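Local coordinates for protein thiol-disulfide oxidoreductase (Bacteroides thetaiotaomicron, PDB 3FW2) that probably works as a thiol-disulfide oxidoreductase of the TlpA-like family, this chain being its C-terminal, thioredoxin-fold domain, at residues Phe40-Asn45 against Ser76-Lys81; Phe14-Ala19 against Val98-Gly103; Glu56-Tyr61 against Leu93-Val98. All blocks are in the same frame, centred on the assembly; numbering follows the deposited sequence. Where two conformers were deposited one is given.

Interaction 1 (Phe40-Asn45 against Ser76-Lys81); sequences FWASWN and SLDVDK
The Asp78 carboxylate is held by Ser43 through both of its oxygens. Ser43 N donates to Asp78 OD2 at 2.9 Å, with an N-H...O angle of 166°. Ser43 OG donates to Asp78 OD1 at 2.6 Å. Both bonds come in on the syn sides, tilted about 30° from the carboxylate plane. Ser43 OG sits between its own backbone N and carbonyl carbon (chi1 84°), which points the hydroxyl at OD1.

Trp44 adds a further hydrogen bond. Its indole NE1 meets Leu77 O at 2.9 Å, with the oxygen close to the ring plane. The donor stands above the carbonyl plane. At the strand ends, Leu77 N donates to Trp41 O at 2.8 Å, beside the parallel bridge of Trp41 with Ser76. Ser76 CB lies over one face of the Trp41 indole, a CH-pi contact 4.0 Å from the centroid of the five-membered ring.

Ser76 also positions the carboxylate from its own side of the contact. Its OG donates to Asp78 OD2 at 2.7 Å, from the same face of the carboxylate plane as Ser43 N, and accepts from Asp78 N in an ST turn. Trp84 of helix 81-90 touches Trp41, Ser76 and Asp78. At the far end, Asn45 bonds Asn45 of the second subunit. In TlpA-like relatives the first cysteine of the CXXC motif follows the tryptophan equivalent to Trp44, so Asn45 probably takes its place.

Three donors thus share one buried carboxylate. They fix its rotation and would be expected to stabilise its negative charge.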
ATOM      1  N   PHE A  40       6.506   6.412  -6.887  1.00  8.71           N
ATOM      2  CA  PHE A  40       5.757   6.241  -5.655  1.00 10.00           C
ATOM      3  C   PHE A  40       6.317   5.042  -4.861  1.00  9.00           C
ATOM      4  O   PHE A  40       6.637   3.995  -5.432  1.00  8.65           O
ATOM      5  CB  PHE A  40       4.297   5.919  -5.948  1.00 10.65           C
ATOM      6  CG  PHE A  40       3.523   7.044  -6.611  1.00 10.70           C
ATOM      7  CD1 PHE A  40       2.837   7.964  -5.861  1.00 11.15           C
ATOM      8  CD2 PHE A  40       3.544   7.199  -7.969  1.00 12.05           C
ATOM      9  CE1 PHE A  40       2.114   8.997  -6.465  1.00 15.41           C
ATOM     10  CE2 PHE A  40       2.826   8.257  -8.563  1.00 14.69           C
ATOM     11  CZ  PHE A  40       2.126   9.128  -7.786  1.00  9.57           C
ATOM     12  N   TRP A  41       6.440   5.218  -3.544  1.00  8.56           N
ATOM     13  CA  TRP A  41       7.104   4.233  -2.708  1.00  8.48           C
ATOM     14  C   TRP A  41       6.683   4.481  -1.262  1.00  8.42           C
ATOM     15  O   TRP A  41       5.951   5.435  -0.959  1.00  8.54           O
ATOM     16  CB  TRP A  41       8.629   4.397  -2.821  1.00  8.82           C
ATOM     17  CG  TRP A  41       9.162   5.681  -2.264  1.00  6.82           C
ATOM     18  CD1 TRP A  41       9.006   6.936  -2.788  1.00 10.87           C
ATOM     19  CD2 TRP A  41       9.870   5.857  -1.026  1.00  7.81           C
ATOM     20  NE1 TRP A  41       9.592   7.866  -1.977  1.00 11.09           N
ATOM     21  CE2 TRP A  41      10.122   7.247  -0.887  1.00  9.86           C
ATOM     22  CE3 TRP A  41      10.340   4.984  -0.054  1.00  9.85           C
ATOM     23  CZ2 TRP A  41      10.836   7.768   0.194  1.00 11.58           C
ATOM     24  CZ3 TRP A  41      11.033   5.490   1.019  1.00  9.95           C
ATOM     25  CH2 TRP A  41      11.254   6.874   1.147  1.00  9.17           C
ATOM     26  N   ALA A  42       7.166   3.643  -0.358  1.00  8.64           N
ATOM     27  CA  ALA A  42       7.077   3.919   1.068  1.00  8.64           C
ATOM     28  C   ALA A  42       8.132   3.171   1.833  1.00  9.12           C
ATOM     29  O   ALA A  42       8.518   2.037   1.482  1.00  8.81           O
ATOM     30  CB  ALA A  42       5.698   3.529   1.642  1.00  9.18           C
ATOM     31  N   SER A  43       8.609   3.755   2.934  1.00  9.69           N
ATOM     32  CA  SER A  43       9.617   3.082   3.739  1.00 10.12           C
ATOM     33  C   SER A  43       9.090   1.806   4.401  1.00 11.50           C
ATOM     34  O   SER A  43       9.836   0.896   4.748  1.00 12.45           O
ATOM     35  CB  SER A  43      10.219   4.063   4.775  1.00 10.92           C
ATOM     36  OG  SER A  43       9.399   4.129   5.936  1.00 11.00           O
ATOM     37  N   TRP A  44       7.796   1.752   4.645  1.00 10.80           N
ATOM     38  CA  TRP A  44       7.150   0.570   5.180  1.00 11.43           C
ATOM     39  C   TRP A  44       6.966  -0.565   4.138  1.00 11.99           C
ATOM     40  O   TRP A  44       6.398  -1.659   4.464  1.00 13.27           O
ATOM     41  CB  TRP A  44       5.802   0.943   5.841  1.00 12.10           C
ATOM     42  CG  TRP A  44       4.768   1.666   4.998  1.00 11.94           C
ATOM     43  CD1 TRP A  44       4.452   2.991   5.070  1.00 11.85           C
ATOM     44  CD2 TRP A  44       3.901   1.101   4.013  1.00  9.77           C
ATOM     45  NE1 TRP A  44       3.443   3.277   4.194  1.00 11.88           N
ATOM     46  CE2 TRP A  44       3.083   2.133   3.536  1.00 11.81           C
ATOM     47  CE3 TRP A  44       3.721  -0.201   3.493  1.00 13.69           C
ATOM     48  CZ2 TRP A  44       2.103   1.934   2.536  1.00 11.26           C
ATOM     49  CZ3 TRP A  44       2.731  -0.389   2.489  1.00 10.10           C
ATOM     50  CH2 TRP A  44       1.957   0.669   2.023  1.00 13.27           C
ATOM     51  N   ASN A  45       7.435  -0.329   2.893  1.00  9.82           N
ATOM     52  CA  ASN A  45       7.492  -1.382   1.884  1.00  9.31           C
ATOM     53  C   ASN A  45       8.867  -1.451   1.247  1.00 10.49           C
ATOM     54  O   ASN A  45       9.027  -1.149   0.100  1.00 11.75           O
ATOM     55  CB  ASN A  45       6.426  -1.096   0.820  1.00  9.19           C
ATOM     56  CG  ASN A  45       6.339  -2.176  -0.216  1.00 11.65           C
ATOM     57  OD1 ASN A  45       6.268  -3.330   0.120  1.00 13.91           O
ATOM     58  ND2 ASN A  45       6.345  -1.784  -1.468  1.00 13.58           N
ATOM     59  N   SER A  76       6.258   9.645  -1.411  1.00  8.20           N
ATOM     60  CA  SER A  76       6.110   8.566  -0.454  1.00  8.90           C
ATOM     61  C   SER A  76       4.720   8.463   0.123  1.00  9.15           C
ATOM     62  O   SER A  76       4.067   9.489   0.388  1.00 10.24           O
ATOM     63  CB  SER A  76       7.074   8.720   0.700  1.00 10.06           C
ATOM     64  OG  SER A  76       6.885   7.678   1.676  1.00 10.10           O
ATOM     65  N   LEU A  77       4.312   7.227   0.374  1.00  8.63           N
ATOM     66  CA  LEU A  77       3.088   6.916   1.095  1.00  9.33           C
ATOM     67  C   LEU A  77       3.365   6.530   2.550  1.00  8.25           C
ATOM     68  O   LEU A  77       2.546   5.867   3.215  1.00  9.05           O
ATOM     69  CB  LEU A  77       2.273   5.856   0.339  1.00 10.39           C
ATOM     70  CG  LEU A  77       1.981   6.235  -1.103  1.00  9.79           C
ATOM     71  CD1 LEU A  77       1.197   5.082  -1.738  1.00 10.72           C
ATOM     72  CD2 LEU A  77       1.222   7.577  -1.252  1.00 10.29           C
ATOM     73  N   ASP A  78       4.500   6.958   3.076  1.00  8.91           N
ATOM     74  CA  ASP A  78       4.776   6.834   4.503  1.00  8.74           C
ATOM     75  C   ASP A  78       3.778   7.638   5.364  1.00  9.38           C
ATOM     76  O   ASP A  78       3.221   8.680   4.932  1.00  9.45           O
ATOM     77  CB  ASP A  78       6.173   7.336   4.837  1.00  8.12           C
ATOM     78  CG  ASP A  78       7.235   6.305   4.606  1.00  9.70           C
ATOM     79  OD1 ASP A  78       7.202   5.296   5.324  1.00 11.46           O
ATOM     80  OD2 ASP A  78       8.094   6.491   3.739  1.00  9.64           O
ATOM     81  N   VAL A  79       3.610   7.166   6.591  1.00  9.40           N
ATOM     82  CA  VAL A  79       2.822   7.883   7.613  1.00  9.66           C
ATOM     83  C   VAL A  79       3.686   8.472   8.693  1.00 10.87           C
ATOM     84  O   VAL A  79       3.233   9.366   9.440  1.00 10.95           O
ATOM     85  CB  VAL A  79       1.802   6.972   8.255  1.00 11.39           C
ATOM     86  CG1 VAL A  79       0.683   6.634   7.188  1.00 12.65           C
ATOM     87  CG2 VAL A  79       2.482   5.770   8.889  1.00 11.50           C
ATOM     88  N   ASP A  80       4.935   8.030   8.776  1.00 11.67           N
ATOM     89  CA  ASP A  80       5.873   8.425   9.837  1.00 12.74           C
ATOM     90  C   ASP A  80       7.023   9.244   9.221  1.00 11.97           C
ATOM     91  O   ASP A  80       7.795   8.761   8.366  1.00 11.53           O
ATOM     92  CB  ASP A  80       6.417   7.204  10.548  1.00 12.46           C
ATOM     93  CG  ASP A  80       7.321   7.555  11.760  1.00 18.22           C
ATOM     94  OD1 ASP A  80       6.855   7.411  12.908  1.00 20.79           O
ATOM     95  OD2 ASP A  80       8.488   7.919  11.583  1.00 14.64           O
ATOM     96  N   LYS A  81       7.124  10.513   9.644  1.00 10.40           N
ATOM     97  CA  LYS A  81       8.079  11.389   9.021  1.00 11.33           C
ATOM     98  C   LYS A  81       9.547  10.954   9.230  1.00 11.51           C
ATOM     99  O   LYS A  81      10.362  11.032   8.286  1.00 10.90           O
ATOM    100  CB  LYS A  81       7.840  12.780   9.563  1.00 12.40           C
ATOM    101  CG  LYS A  81       8.761  13.826   9.092  1.00 17.12           C
ATOM    102  CD  LYS A  81       8.364  15.121   9.819  1.00 22.83           C
ATOM    103  CE  LYS A  81       8.721  16.294   9.000  1.00 28.07           C
ATOM    104  NZ  LYS A  81       8.170  17.559   9.634  1.00 33.69           N
TER

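Interaction 2 (Phe14-Ala19 against Val98-Gly103); sequences FSLPNA and VCDFGG
Pro17 and Cys99 share the one direct hydrogen bond between the two segments. Cys99 N donates to Pro17 O at 3.0 Å, with an N-H...O angle of 162°. Val98 CA also approaches this oxygen, at 3.2 Å, as a CA-H...O contact. Water 1 adds an indirect link: it lies 3.0 Å from Asn18 O and the same distance from Cys99 O. Not every acceptor around it can receive a proton at once.

The packing contacts centre on Val98. Its CG1 lies beside its own backbone N and anti to the carbonyl carbon (chi1 -61°), a setting that puts this methyl against Leu16 O. The other branch, CG2, meets Leu16 CB at 3.7 Å, the two side chains crossing at about a right angle. Next to them a ring carbon lies on a carbonyl oxygen, Pro17 CG on Cys99 O at 3.3 Å.

This is where the N-terminal hairpin of strands 16-17 and 23-24 packs against an outermost strand of the thioredoxin-fold sheet, 96-98, and the loop after it. Val98 also touches Ile24 in the second hairpin strand, and Leu73 and Ile75 in the neighbouring strand 70-76.

The polar side chains mostly shape the loop itself. Asp100 OD1 accepts from Gly102 N in an Asx turn and bonds Ser106 OG as well. The other oxygen, OD2, touches Leu16 CD2 at 3.6 Å. Cys99 points away from 14-19, and its SG accepts from Phe101 N over a long 3.5 Å. Trp84 of helix 81-90 touches the Cys99 side chain. The Asn18 amide also turns elsewhere: its ND2 bonds the carboxylates of Glu22 and Glu96.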
ATOM      1  N   PHE A  14      -1.315  17.922  -7.839  1.00 12.46           N
ATOM      2  CA  PHE A  14      -0.842  17.661  -6.515  1.00 11.97           C
ATOM      3  C   PHE A  14       0.021  18.803  -6.027  1.00 11.75           C
ATOM      4  O   PHE A  14       0.584  19.533  -6.825  1.00 12.33           O
ATOM      5  CB  PHE A  14      -0.045  16.344  -6.444  1.00 12.36           C
ATOM      6  CG  PHE A  14       1.180  16.371  -7.264  1.00 12.01           C
ATOM      7  CD1 PHE A  14       1.166  15.862  -8.535  1.00 12.33           C
ATOM      8  CD2 PHE A  14       2.396  16.891  -6.735  1.00 12.59           C
ATOM      9  CE1 PHE A  14       2.317  15.905  -9.346  1.00 11.49           C
ATOM     10  CE2 PHE A  14       3.522  16.942  -7.523  1.00 14.36           C
ATOM     11  CZ  PHE A  14       3.493  16.437  -8.824  1.00 12.00           C
ATOM     12  N   SER A  15       0.097  18.919  -4.708  1.00 12.25           N
ATOM     13  CA  SER A  15       0.930  19.868  -4.033  1.00 11.89           C
ATOM     14  C   SER A  15       1.285  19.262  -2.706  1.00 11.53           C
ATOM     15  O   SER A  15       0.435  19.132  -1.833  1.00 11.75           O
ATOM     16  CB  SER A  15       0.189  21.197  -3.823  1.00 12.34           C
ATOM     17  OG  SER A  15       0.932  22.120  -3.034  1.00 12.58           O
ATOM     18  N   LEU A  16       2.552  18.909  -2.558  1.00 11.03           N
ATOM     19  CA  LEU A  16       3.026  18.047  -1.501  1.00 11.74           C
ATOM     20  C   LEU A  16       4.307  18.562  -0.889  1.00 11.25           C
ATOM     21  O   LEU A  16       5.208  19.010  -1.635  1.00 10.06           O
ATOM     22  CB  LEU A  16       3.257  16.637  -2.105  1.00 12.01           C
ATOM     23  CG  LEU A  16       2.001  15.904  -2.573  1.00 13.51           C
ATOM     24  CD1 LEU A  16       2.314  14.673  -3.464  1.00 14.08           C
ATOM     25  CD2 LEU A  16       1.089  15.513  -1.411  1.00 14.71           C
ATOM     26  N   PRO A  17       4.445  18.453   0.437  1.00 11.33           N
ATOM     27  CA  PRO A  17       5.630  19.035   1.099  1.00 11.87           C
ATOM     28  C   PRO A  17       6.888  18.173   1.037  1.00 11.52           C
ATOM     29  O   PRO A  17       6.791  16.944   1.199  1.00 11.70           O
ATOM     30  CB  PRO A  17       5.169  19.176   2.551  1.00 12.32           C
ATOM     31  CG  PRO A  17       4.165  18.084   2.745  1.00 13.13           C
ATOM     32  CD  PRO A  17       3.474  17.937   1.426  1.00 12.15           C
ATOM     33  N   ASN A  18       8.016  18.798   0.757  1.00 11.44           N
ATOM     34  CA  ASN A  18       9.327  18.175   0.814  1.00 12.22           C
ATOM     35  C   ASN A  18       9.841  18.088   2.257  1.00 12.81           C
ATOM     36  O   ASN A  18       9.076  18.381   3.190  1.00 12.37           O
ATOM     37  CB  ASN A  18      10.299  18.828  -0.155  1.00 12.95           C
ATOM     38  CG  ASN A  18      10.696  20.235   0.248  1.00 13.13           C
ATOM     39  OD1 ASN A  18      10.419  20.671   1.366  1.00 13.18           O
ATOM     40  ND2 ASN A  18      11.402  20.923  -0.665  1.00 12.94           N
ATOM     41  N   ALA A  19      11.086  17.679   2.464  1.00 14.61           N
ATOM     42  CA  ALA A  19      11.543  17.446   3.822  1.00 16.93           C
ATOM     43  C   ALA A  19      11.601  18.733   4.635  1.00 19.42           C
ATOM     44  O   ALA A  19      11.414  18.714   5.841  1.00 22.22           O
ATOM     45  CB  ALA A  19      12.916  16.711   3.831  1.00 17.75           C
ATOM     46  N   VAL A  98       8.913  14.075  -1.598  1.00 11.04           N
ATOM     47  CA  VAL A  98       7.761  14.658  -0.883  1.00 10.03           C
ATOM     48  C   VAL A  98       6.909  13.587  -0.215  1.00 10.46           C
ATOM     49  O   VAL A  98       6.950  12.395  -0.607  1.00  8.53           O
ATOM     50  CB  VAL A  98       6.886  15.505  -1.843  1.00  8.94           C
ATOM     51  CG1 VAL A  98       7.681  16.718  -2.479  1.00  8.87           C
ATOM     52  CG2 VAL A  98       6.229  14.631  -2.909  1.00  8.22           C
ATOM     53  N   CYS A  99       6.154  14.018   0.825  1.00 10.18           N
ATOM     54  CA  CYS A  99       5.296  13.144   1.588  1.00  9.20           C
ATOM     55  C   CYS A  99       4.394  13.992   2.482  1.00 10.11           C
ATOM     56  O   CYS A  99       4.890  14.859   3.165  1.00 11.31           O
ATOM     57  CB  CYS A  99       6.153  12.203   2.458  1.00  9.61           C
ATOM     58  SG  CYS A  99       5.161  10.976   3.339  1.00 10.22           S
ATOM     59  N   ASP A 100       3.097  13.730   2.482  1.00 11.10           N
ATOM     60  CA  ASP A 100       2.164  14.483   3.336  1.00 12.15           C
ATOM     61  C   ASP A 100       1.692  13.632   4.509  1.00 11.96           C
ATOM     62  O   ASP A 100       0.864  14.051   5.312  1.00 11.22           O
ATOM     63  CB  ASP A 100       1.012  15.075   2.542  1.00 12.24           C
ATOM     64  CG  ASP A 100       0.013  14.067   2.067  1.00 12.90           C
ATOM     65  OD1 ASP A 100       0.152  12.849   2.322  1.00 12.63           O
ATOM     66  OD2 ASP A 100      -0.964  14.522   1.392  1.00 12.80           O
ATOM     67  N   PHE A 101       2.276  12.446   4.665  1.00 10.94           N
ATOM     68  CA  PHE A 101       1.964  11.517   5.758  1.00  9.88           C
ATOM     69  C   PHE A 101       0.562  11.017   5.851  1.00 10.45           C
ATOM     70  O   PHE A 101       0.190  10.394   6.858  1.00 12.00           O
ATOM     71  CB  PHE A 101       2.496  12.090   7.116  1.00 10.22           C
ATOM     72  CG  PHE A 101       3.813  12.708   6.940  1.00 11.41           C
ATOM     73  CD1 PHE A 101       4.913  11.904   6.650  1.00 15.41           C
ATOM     74  CD2 PHE A 101       3.960  14.082   6.905  1.00 15.45           C
ATOM     75  CE1 PHE A 101       6.111  12.457   6.375  1.00 13.49           C
ATOM     76  CE2 PHE A 101       5.196  14.644   6.646  1.00 14.98           C
ATOM     77  CZ  PHE A 101       6.252  13.835   6.374  1.00 14.02           C
ATOM     78  N   GLY A 102      -0.197  11.141   4.786  1.00 11.35           N
ATOM     79  CA  GLY A 102      -1.551  10.545   4.764  1.00 11.53           C
ATOM     80  C   GLY A 102      -1.530   9.036   4.506  1.00 11.72           C
ATOM     81  O   GLY A 102      -2.538   8.362   4.667  1.00 11.69           O
ATOM     82  N   GLY A 103      -0.393   8.519   4.038  1.00 10.85           N
ATOM     83  CA  GLY A 103      -0.316   7.093   3.728  1.00 11.12           C
ATOM     84  C   GLY A 103      -1.152   6.646   2.573  1.00 11.09           C
ATOM     85  O   GLY A 103      -1.318   7.366   1.571  1.00 11.12           O
TER
HETATM   86  O   HOH W   1       7.011  16.531   4.398  1.00 11.91           O

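Interaction 3 (Glu56-Tyr61 against Leu93-Val98); sequences ELREIY and LDWEQV
Helix 48-64 of the thioredoxin fold packs here on the loop that leads into strand 96-98. The contact centres on the buried Trp95 indole, and no hydrogen bond joins the two segments directly. Leu57 CB touches Trp95 CH2 at 3.7 Å. Tyr61 CB meets the same six-membered ring one turn further on, at CE3, 3.9 Å away. Between them Trp95 CZ3 comes near the helix backbone at Arg58 CA. The Arg58 chain runs on past the ring, and its NE bonds Asp91 O.

Tyr61 holds its CG anti to the backbone N (chi1 173°), and this carries the phenol out across the 94-95 backbone. Trp95 N lies over one ring face, toward the rim. The Tyr61 ring and the Trp95 six-membered ring are inclined at 49°, neither stacked nor edge-to-face. Asp94 CB touches Tyr61 CE2 at 3.6 Å. Water 2 connects Tyr61 OH, at 3.2 Å, with Asp94 O, to which it donates at 2.8 Å. If an alanine stood in place of Tyr61, a gap would probably open beside Trp95 CB and Asp94, and water 2 would lose its partner on the helix.

Gln97 covers part of one indole face. Its NE2 lies 3.2 Å above the ring plane, offset toward the rim, and donates to Trp95 O. Met72 of strand 70-76 touches both Tyr61 and Trp95. Helix 48-64 is the crossover helix between the parallel strands 35-41 and 70-76, a beta-alpha-beta unit; here it also packs on the lead-in to the next parallel strand, 96-98, as in the thioredoxin fold.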
ATOM      1  N   GLU A  56      17.209   1.147 -10.299  1.00 10.69           N
ATOM      2  CA  GLU A  56      16.988   1.731 -11.620  1.00 10.66           C
ATOM      3  C   GLU A  56      16.905   3.256 -11.607  1.00 10.89           C
ATOM      4  O   GLU A  56      17.468   3.932 -12.480  1.00 11.24           O
ATOM      5  CB  GLU A  56      15.713   1.140 -12.248  1.00 10.58           C
ATOM      6  CG  GLU A  56      15.876  -0.346 -12.555  1.00 12.37           C
ATOM      7  CD  GLU A  56      14.672  -0.946 -13.263  1.00 15.72           C
ATOM      8  OE1 GLU A  56      14.041  -0.208 -14.023  1.00 16.13           O
ATOM      9  OE2 GLU A  56      14.327  -2.124 -13.074  1.00 16.26           O
ATOM     10  N   LEU A  57      16.215   3.786 -10.618  1.00  9.25           N
ATOM     11  CA  LEU A  57      16.009   5.224 -10.468  1.00  9.76           C
ATOM     12  C   LEU A  57      17.311   5.894 -10.083  1.00  9.81           C
ATOM     13  O   LEU A  57      17.620   6.980 -10.587  1.00 10.06           O
ATOM     14  CB  LEU A  57      14.912   5.477  -9.413  1.00  9.42           C
ATOM     15  CG  LEU A  57      13.493   5.108  -9.787  1.00 12.60           C
ATOM     16  CD1 LEU A  57      12.566   5.120  -8.601  1.00 10.82           C
ATOM     17  CD2 LEU A  57      12.977   6.006 -10.947  1.00 11.54           C
ATOM     18  N   ARG A  58      18.142   5.259  -9.240  1.00  9.96           N
ATOM     19  CA  ARG A  58      19.456   5.857  -8.916  0.60 11.16           C
ATOM     20  C   ARG A  58      20.306   6.000 -10.170  1.00 12.10           C
ATOM     21  O   ARG A  58      21.062   6.961 -10.285  1.00 11.66           O
ATOM     22  CB  ARG A  58      20.238   5.023  -7.896  0.60 11.67           C
ATOM     23  CG  ARG A  58      19.730   5.108  -6.483  0.60 11.73           C
ATOM     24  CD  ARG A  58      20.662   4.410  -5.480  0.60 12.64           C
ATOM     25  NE  ARG A  58      19.883   3.977  -4.322  0.60 10.74           N
ATOM     26  CZ  ARG A  58      19.358   2.769  -4.117  0.60 11.33           C
ATOM     27  NH1 ARG A  58      19.593   1.745  -4.955  0.60 13.68           N
ATOM     28  NH2 ARG A  58      18.620   2.569  -3.018  0.60 11.96           N
ATOM     29  N   GLU A  59      20.192   5.025 -11.105  1.00 11.91           N
ATOM     30  CA  GLU A  59      20.950   5.110 -12.359  0.60 13.33           C
ATOM     31  C   GLU A  59      20.470   6.219 -13.258  1.00 12.29           C
ATOM     32  O   GLU A  59      21.275   6.919 -13.873  1.00 13.40           O
ATOM     33  CB  GLU A  59      20.933   3.806 -13.133  0.60 13.57           C
ATOM     34  CG  GLU A  59      21.822   2.795 -12.529  0.60 17.00           C
ATOM     35  CD  GLU A  59      23.272   2.959 -12.990  0.60 21.77           C
ATOM     36  OE1 GLU A  59      24.052   3.724 -12.364  0.60 27.05           O
ATOM     37  OE2 GLU A  59      23.632   2.295 -13.990  0.60 25.70           O
ATOM     38  N   ILE A  60      19.146   6.400 -13.353  1.00 12.34           N
ATOM     39  CA  ILE A  60      18.587   7.505 -14.109  1.00 12.47           C
ATOM     40  C   ILE A  60      19.019   8.857 -13.534  1.00 13.86           C
ATOM     41  O   ILE A  60      19.411   9.740 -14.261  1.00 13.30           O
ATOM     42  CB  ILE A  60      17.041   7.341 -14.221  1.00 13.59           C
ATOM     43  CG1 ILE A  60      16.766   6.094 -15.098  1.00 15.99           C
ATOM     44  CG2 ILE A  60      16.382   8.606 -14.756  1.00 13.75           C
ATOM     45  CD1 ILE A  60      15.485   5.332 -14.844  1.00 20.51           C
ATOM     46  N   TYR A  61      18.965   8.998 -12.219  1.00 13.26           N
ATOM     47  CA  TYR A  61      19.295  10.276 -11.573  1.00 13.52           C
ATOM     48  C   TYR A  61      20.772  10.552 -11.819  1.00 13.87           C
ATOM     49  O   TYR A  61      21.155  11.703 -12.110  1.00 14.60           O
ATOM     50  CB  TYR A  61      18.998  10.173 -10.067  1.00 13.25           C
ATOM     51  CG  TYR A  61      19.449  11.385  -9.276  1.00 15.21           C
ATOM     52  CD1 TYR A  61      18.799  12.587  -9.412  1.00 19.54           C
ATOM     53  CD2 TYR A  61      20.513  11.306  -8.402  1.00 21.96           C
ATOM     54  CE1 TYR A  61      19.188  13.715  -8.685  1.00 17.87           C
ATOM     55  CE2 TYR A  61      20.922  12.452  -7.664  1.00 23.62           C
ATOM     56  CZ  TYR A  61      20.227  13.637  -7.830  1.00 24.07           C
ATOM     57  OH  TYR A  61      20.593  14.802  -7.150  1.00 27.95           O
ATOM     58  N   LEU A  93      18.156   8.382  -1.787  1.00 11.11           N
ATOM     59  CA  LEU A  93      17.050   8.866  -2.663  1.00 11.36           C
ATOM     60  C   LEU A  93      17.252  10.372  -2.835  1.00 13.78           C
ATOM     61  O   LEU A  93      16.580  11.198  -2.183  1.00 14.75           O
ATOM     62  CB  LEU A  93      15.714   8.524  -2.002  1.00 12.41           C
ATOM     63  CG  LEU A  93      15.509   7.036  -1.651  1.00  9.41           C
ATOM     64  CD1 LEU A  93      14.159   6.807  -0.971  1.00 11.54           C
ATOM     65  CD2 LEU A  93      15.652   6.088  -2.869  1.00 11.34           C
ATOM     66  N   ASP A  94      18.177  10.733  -3.717  1.00 12.45           N
ATOM     67  CA  ASP A  94      18.740  12.064  -3.743  1.00 15.01           C
ATOM     68  C   ASP A  94      18.010  13.095  -4.626  1.00 13.46           C
ATOM     69  O   ASP A  94      18.289  14.281  -4.546  1.00 14.66           O
ATOM     70  CB  ASP A  94      20.211  12.010  -4.211  1.00 15.63           C
ATOM     71  CG  ASP A  94      21.145  11.375  -3.206  1.00 21.53           C
ATOM     72  OD1 ASP A  94      20.786  11.304  -2.013  1.00 25.05           O
ATOM     73  OD2 ASP A  94      22.234  10.925  -3.687  1.00 30.12           O
ATOM     74  N   TRP A  95      17.096  12.626  -5.462  1.00 12.99           N
ATOM     75  CA  TRP A  95      16.148  13.481  -6.172  1.00 11.03           C
ATOM     76  C   TRP A  95      15.106  13.980  -5.214  1.00 11.38           C
ATOM     77  O   TRP A  95      15.011  13.527  -4.067  1.00 11.13           O
ATOM     78  CB  TRP A  95      15.517  12.751  -7.343  1.00 10.44           C
ATOM     79  CG  TRP A  95      14.878  11.401  -7.061  1.00 10.88           C
ATOM     80  CD1 TRP A  95      13.522  11.152  -7.037  1.00 11.42           C
ATOM     81  CD2 TRP A  95      15.507  10.110  -6.908  1.00 10.95           C
ATOM     82  NE1 TRP A  95      13.297   9.844  -6.764  1.00 10.23           N
ATOM     83  CE2 TRP A  95      14.490   9.184  -6.693  1.00  9.84           C
ATOM     84  CE3 TRP A  95      16.851   9.656  -6.877  1.00 10.99           C
ATOM     85  CZ2 TRP A  95      14.739   7.830  -6.472  1.00 12.33           C
ATOM     86  CZ3 TRP A  95      17.095   8.326  -6.633  1.00 12.71           C
ATOM     87  CH2 TRP A  95      16.039   7.423  -6.452  1.00 10.93           C
ATOM     88  N   GLU A  96      14.344  14.965  -5.655  1.00 12.18           N
ATOM     89  CA  GLU A  96      13.384  15.606  -4.724  1.00 12.42           C
ATOM     90  C   GLU A  96      12.409  14.567  -4.180  1.00 11.93           C
ATOM     91  O   GLU A  96      11.964  13.683  -4.896  1.00  9.88           O
ATOM     92  CB  GLU A  96      12.625  16.721  -5.423  1.00 13.42           C
ATOM     93  CG  GLU A  96      11.651  17.514  -4.519  1.00 14.73           C
ATOM     94  CD  GLU A  96      12.296  18.197  -3.326  1.00 19.46           C
ATOM     95  OE1 GLU A  96      12.768  17.511  -2.377  1.00 20.48           O
ATOM     96  OE2 GLU A  96      12.320  19.439  -3.337  1.00 20.17           O
ATOM     97  N   GLN A  97      12.078  14.711  -2.907  1.00 11.35           N
ATOM     98  CA  GLN A  97      11.241  13.783  -2.182  1.00 11.60           C
ATOM     99  C   GLN A  97      10.134  14.541  -1.438  1.00 10.76           C
ATOM    100  O   GLN A  97      10.382  15.540  -0.738  1.00 11.01           O
ATOM    101  CB  GLN A  97      12.038  13.012  -1.167  1.00 10.90           C
ATOM    102  CG  GLN A  97      13.179  12.236  -1.728  1.00 10.18           C
ATOM    103  CD  GLN A  97      12.731  11.090  -2.662  1.00 11.69           C
ATOM    104  OE1 GLN A  97      11.714  10.447  -2.405  1.00 11.38           O
ATOM    105  NE2 GLN A  97      13.496  10.864  -3.739  1.00 11.89           N
ATOM    106  N   VAL A  98       8.913  14.075  -1.598  1.00 11.04           N
ATOM    107  CA  VAL A  98       7.761  14.658  -0.883  1.00 10.03           C
ATOM    108  C   VAL A  98       6.909  13.587  -0.215  1.00 10.46           C
ATOM    109  O   VAL A  98       6.950  12.395  -0.607  1.00  8.53           O
ATOM    110  CB  VAL A  98       6.886  15.505  -1.843  1.00  8.94           C
ATOM    111  CG1 VAL A  98       7.681  16.718  -2.479  1.00  8.87           C
ATOM    112  CG2 VAL A  98       6.229  14.631  -2.909  1.00  8.22           C
TER
HETATM  113  O   HOH W   2      18.263  16.642  -6.095  1.00 36.11           O

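In the fold
The three contacts meet around strands 70-76 and 96-98. Interactions 1 and 2 lie closest, with centres about 10 Å apart. Ser76 N of interaction 1 probably donates to Val98 O at 2.9 Å, and Cys99 SG packs 3.4 Å from Asp78 O. Interactions 2 and 3 share Val98, though their centres are about 16 Å apart; Asn18 CB packs on Gln97 O at 3.3 Å. Interactions 1 and 3, about 15 Å apart, touch where Trp41 CH2 meets Leu93 CD1 at 3.6 Å. Interaction 1 includes the start of the loop that holds the CXXC motif in relatives. An acetate about 4 Å from the Leu57 side chain in interaction 3 probably comes from the crystallisation liquor.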